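Local coordinates for spore germination protein B3 (Bacillus subtilis subsp. subtilis, PDB 3N54) that takes part, as a membrane lipoprotein, in the germination response of spores to the mixture of L-asparagine, glucose, fructose and potassium ions, at residues 219-224 and 273-278; 201-206 and 286-291. All coordinates share one frame; numbering follows the deposited sequence.

Contact 1 of 2, residues 219-224 and 273-278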
# COMPACT_ATOMS: atom_id res chain seq x y z
N THR A 219 3.57 25.43 14.56
CA THR A 219 3.47 26.71 15.23
C THR A 219 4.81 27.21 15.73
O THR A 219 5.73 26.43 15.97
CB THR A 219 2.51 26.64 16.43
OG1 THR A 219 2.92 25.58 17.29
CG2 THR A 219 1.08 26.40 15.97
N ASP A 220 4.91 28.53 15.86
CA ASP A 220 6.05 29.19 16.46
C ASP A 220 5.50 30.09 17.55
O ASP A 220 4.88 31.11 17.25
CB ASP A 220 6.83 30.00 15.43
CG ASP A 220 7.94 30.82 16.06
OD1 ASP A 220 8.26 31.91 15.53
OD2 ASP A 220 8.49 30.39 17.10
N LYS A 221 5.71 29.70 18.80
CA LYS A 221 5.18 30.43 19.96
C LYS A 221 3.65 30.62 19.84
O LYS A 221 3.12 31.69 20.13
CB LYS A 221 5.90 31.78 20.14
CG LYS A 221 7.37 31.63 20.54
CD LYS A 221 8.12 32.95 20.41
CE LYS A 221 9.50 32.91 21.07
NZ LYS A 221 9.46 33.18 22.53
N GLY A 222 2.97 29.56 19.41
CA GLY A 222 1.52 29.56 19.28
C GLY A 222 0.96 30.04 17.94
O GLY A 222 -0.22 29.83 17.65
N HIS A 223 1.80 30.68 17.12
CA HIS A 223 1.35 31.23 15.84
C HIS A 223 1.50 30.23 14.72
O HIS A 223 2.59 29.71 14.51
CB HIS A 223 2.14 32.49 15.50
CG HIS A 223 2.05 33.56 16.54
ND1 HIS A 223 0.86 34.15 16.89
CD2 HIS A 223 3.00 34.15 17.30
CE1 HIS A 223 1.08 35.06 17.83
NE2 HIS A 223 2.37 35.08 18.09
N PRO A 224 0.41 29.96 13.97
CA PRO A 224 0.50 29.01 12.86
C PRO A 224 1.54 29.38 11.81
O PRO A 224 1.60 30.53 11.37
CB PRO A 224 -0.91 29.06 12.25
CG PRO A 224 -1.78 29.42 13.37
CD PRO A 224 -0.99 30.36 14.23
N LEU A 273 14.37 33.55 9.63
CA LEU A 273 14.05 32.45 8.72
C LEU A 273 14.82 31.21 9.14
O LEU A 273 14.27 30.11 9.13
CB LEU A 273 14.33 32.79 7.25
CG LEU A 273 13.17 33.43 6.47
CD1 LEU A 273 12.43 34.49 7.29
CD2 LEU A 273 13.67 34.02 5.16
N HIS A 274 16.09 31.38 9.52
CA HIS A 274 16.88 30.26 10.04
C HIS A 274 16.19 29.64 11.25
O HIS A 274 16.22 28.43 11.45
CB HIS A 274 18.30 30.69 10.42
CG HIS A 274 19.23 30.81 9.24
ND1 HIS A 274 19.75 32.02 8.83
CD2 HIS A 274 19.72 29.88 8.40
CE1 HIS A 274 20.53 31.82 7.78
NE2 HIS A 274 20.52 30.53 7.50
N ARG A 275 15.57 30.50 12.06
CA ARG A 275 14.83 30.07 13.24
C ARG A 275 13.60 29.23 12.86
O ARG A 275 13.39 28.16 13.42
CB ARG A 275 14.44 31.29 14.07
CG ARG A 275 13.81 30.98 15.40
CD ARG A 275 13.72 32.24 16.24
NE ARG A 275 12.72 32.12 17.29
CZ ARG A 275 11.41 32.26 17.11
NH1 ARG A 275 10.91 32.51 15.90
NH2 ARG A 275 10.59 32.14 18.15
N LEU A 276 12.80 29.72 11.92
CA LEU A 276 11.62 28.98 11.45
C LEU A 276 12.02 27.67 10.79
O LEU A 276 11.37 26.64 10.98
CB LEU A 276 10.78 29.81 10.48
CG LEU A 276 9.96 30.96 11.06
CD1 LEU A 276 9.21 31.67 9.95
CD2 LEU A 276 8.99 30.45 12.10
N GLU A 277 13.10 27.71 10.00
CA GLU A 277 13.65 26.52 9.37
C GLU A 277 13.97 25.46 10.41
O GLU A 277 13.66 24.28 10.21
CB GLU A 277 14.91 26.87 8.58
CG GLU A 277 14.61 27.62 7.30
CD GLU A 277 15.83 28.27 6.66
OE1 GLU A 277 16.94 28.19 7.22
OE2 GLU A 277 15.65 28.87 5.59
N ASN A 278 14.57 25.89 11.52
CA ASN A 278 14.92 24.98 12.60
C ASN A 278 13.68 24.31 13.20
O ASN A 278 13.72 23.13 13.53
CB ASN A 278 15.70 25.72 13.70
CG ASN A 278 16.45 24.78 14.62
OD1 ASN A 278 17.28 23.98 14.17
ND2 ASN A 278 16.17 24.86 15.91
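D220 and R275 form a salt bridge that ties a beta hairpin to the long helix 271-299. The hairpin joins strands 215-220 and 223-240 through a type I' turn from D220 to H223, closed by paired backbone bonds: D220 N to H223 O at 2.9 Å and H223 N to D220 O at 3.1 Å. The closely packed part lies beneath the ion pair, where buried L276 reaches D220 with CD2, 4.0 Å from D220 CB, and also touches I225 of the next strand. On the exposed side, the bent chain of K221 passes the guanidinium edge, its CE 3.2 Å from R275 NH2, while the ammonium, K221 NZ, stays 4.6 Å from R275 NH2. R275 reaches the turn because its chain runs extended from CG to NE, with CG opposite the backbone N (chi1 -174°). An asparagine in place of D220 would probably leave the R275 guanidinium without its opposite charge, beside a lysine of like sign. Both carboxylate oxygens come close to the two terminal nitrogens, with the carboxylate and guanidinium planes twisted 59° apart. D220 OD2 approaches R275 NH2 to 2.9 Å, and the hydrogen bond itself runs from R275 NH1 to the syn side of D220 OD1 at 2.7 Å, 29° out of the carboxylate plane.

Contact 2 of 2, residues 201-206 and 286-291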
# COMPACT_ATOMS: atom_id res chain seq x y z
N THR A 201 2.76 8.67 6.62
CA THR A 201 3.19 8.31 5.27
C THR A 201 3.93 9.50 4.64
O THR A 201 4.97 9.31 4.02
CB THR A 201 2.00 7.86 4.39
OG1 THR A 201 1.29 6.79 5.05
CG2 THR A 201 2.48 7.36 3.04
N GLN A 202 3.42 10.71 4.85
CA GLN A 202 4.07 11.91 4.32
C GLN A 202 5.45 12.07 4.93
O GLN A 202 6.43 12.33 4.23
CB GLN A 202 3.25 13.18 4.59
CG GLN A 202 3.82 14.41 3.90
CD GLN A 202 3.07 15.70 4.20
OE1 GLN A 202 2.93 16.09 5.36
NE2 GLN A 202 2.63 16.38 3.16
N THR A 203 5.53 11.92 6.25
CA THR A 203 6.81 12.03 6.96
C THR A 203 7.82 11.04 6.42
O THR A 203 8.96 11.41 6.10
CB THR A 203 6.63 11.78 8.47
OG1 THR A 203 5.74 12.76 9.01
CG2 THR A 203 7.97 11.83 9.19
N LEU A 204 7.41 9.78 6.33
CA LEU A 204 8.29 8.71 5.88
C LEU A 204 8.74 8.97 4.45
O LEU A 204 9.93 8.87 4.14
CB LEU A 204 7.57 7.36 5.98
CG LEU A 204 8.42 6.11 5.86
CD1 LEU A 204 9.59 6.14 6.85
CD2 LEU A 204 7.54 4.88 6.08
N SER A 205 7.80 9.35 3.59
CA SER A 205 8.10 9.66 2.20
C SER A 205 9.04 10.86 2.05
O SER A 205 9.85 10.91 1.12
CB SER A 205 6.81 9.93 1.43
OG SER A 205 7.09 10.23 0.07
N TRP A 206 8.90 11.83 2.96
CA TRP A 206 9.70 13.06 2.95
C TRP A 206 11.16 12.74 3.25
O TRP A 206 12.06 13.18 2.54
CB TRP A 206 9.17 14.03 4.02
CG TRP A 206 9.60 15.47 3.91
CD1 TRP A 206 10.83 15.95 3.55
CD2 TRP A 206 8.79 16.61 4.22
NE1 TRP A 206 10.82 17.33 3.60
CE2 TRP A 206 9.59 17.76 4.01
CE3 TRP A 206 7.47 16.78 4.65
CZ2 TRP A 206 9.10 19.05 4.21
CZ3 TRP A 206 6.99 18.06 4.85
CH2 TRP A 206 7.81 19.18 4.63
N ARG A 286 11.45 14.60 14.72
CA ARG A 286 10.74 13.88 15.78
C ARG A 286 9.59 13.05 15.20
O ARG A 286 9.29 11.97 15.70
CB ARG A 286 10.27 14.83 16.90
CG ARG A 286 9.02 15.64 16.65
CD ARG A 286 8.69 16.52 17.89
NE ARG A 286 9.40 17.79 17.84
CZ ARG A 286 8.88 18.95 17.42
NH1 ARG A 286 7.62 19.06 17.02
NH2 ARG A 286 9.65 20.03 17.41
N ASP A 287 8.96 13.54 14.14
CA ASP A 287 7.89 12.78 13.50
C ASP A 287 8.42 11.50 12.85
O ASP A 287 7.80 10.46 12.97
CB ASP A 287 7.13 13.65 12.48
CG ASP A 287 6.30 14.75 13.15
OD1 ASP A 287 6.11 14.69 14.38
OD2 ASP A 287 5.84 15.67 12.45
N VAL A 288 9.59 11.57 12.21
CA VAL A 288 10.15 10.37 11.56
C VAL A 288 10.65 9.37 12.61
O VAL A 288 10.61 8.17 12.39
CB VAL A 288 11.26 10.69 10.54
CG1 VAL A 288 12.56 11.09 11.23
CG2 VAL A 288 11.50 9.48 9.64
N LYS A 289 11.10 9.87 13.76
CA LYS A 289 11.54 8.99 14.85
C LYS A 289 10.39 8.13 15.36
O LYS A 289 10.57 6.96 15.67
CB LYS A 289 12.16 9.79 16.00
CG LYS A 289 13.60 10.23 15.74
CD LYS A 289 14.17 10.96 16.94
CE LYS A 289 15.63 11.36 16.74
NZ LYS A 289 16.17 12.09 17.93
N GLN A 290 9.20 8.73 15.43
CA GLN A 290 8.01 8.01 15.86
C GLN A 290 7.65 6.92 14.84
O GLN A 290 7.38 5.78 15.22
CB GLN A 290 6.86 9.00 16.07
CG GLN A 290 5.50 8.41 16.51
CD GLN A 290 5.57 7.59 17.78
OE1 GLN A 290 6.05 6.45 17.76
NE2 GLN A 290 5.05 8.14 18.88
N VAL A 291 7.66 7.28 13.55
CA VAL A 291 7.32 6.33 12.49
C VAL A 291 8.33 5.19 12.43
O VAL A 291 7.95 4.02 12.34
CB VAL A 291 7.23 7.02 11.11
CG1 VAL A 291 6.93 5.99 10.01
CG2 VAL A 291 6.16 8.11 11.11
O HOH W 1 6.15 15.72 9.54
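T203 lays its methyl over the backbone of the facing helix at D287 and V288, with CG2 3.4 Å from V288 N and 3.7 Å from V288 CB. This is a helix-helix crossing: the short helix 198-208 lies across the long helix 271-299, the axes of the two segments 9.1 Å apart at closest approach and their directions 104° apart. Such a steep angle confines the overlap to a few residues, and the small T203 lets the backbones come close, its CA 5.9 Å from that of V288. The two branches of T203 divide the work. With CG2 opposite the backbone N and OG1 beside it (chi1 -62°), the methyl faces the other helix while the hydroxyl is hydrogen-bonded to the carbonyl O of D199, one turn earlier. To one flank, L204 sets both methyls against V291, CD1 and CD2 each 4.1 Å from V291 CG1; M292, L295 and L196 extend this apolar patch. The other flank is polar. D287 meets T203 with CB, and its carboxylate reaches on to a water; D287 OD2 also forms a salt bridge with K283, which would be expected to steady its negative charge. That single water links the helices at this edge, lying 3.0 Å from T203 OG1 and donating a hydrogen to D287 OD2 at 2.9 Å.

How the contacts relate
Both contacts draw on helix 271-299, and the centres of the two contacts are about 19 Å apart; their nearest atoms are about 6 Å from each other without touching. Along the chain the order is 201-206, 219-224, 273-278 and 286-291, so contact 2 encloses contact 1. Helix 198-208 is followed directly by strand 215-220, the edge strand of a four-stranded mixed sheet, and both elements then meet the same helix. Contact 1 fastens its early turns at the periphery of the chain; contact 2 holds it farther along, nearer the centre and more deeply buried. Together they illustrate how one long helix can join separate elements of the C-terminal GerAC-like region.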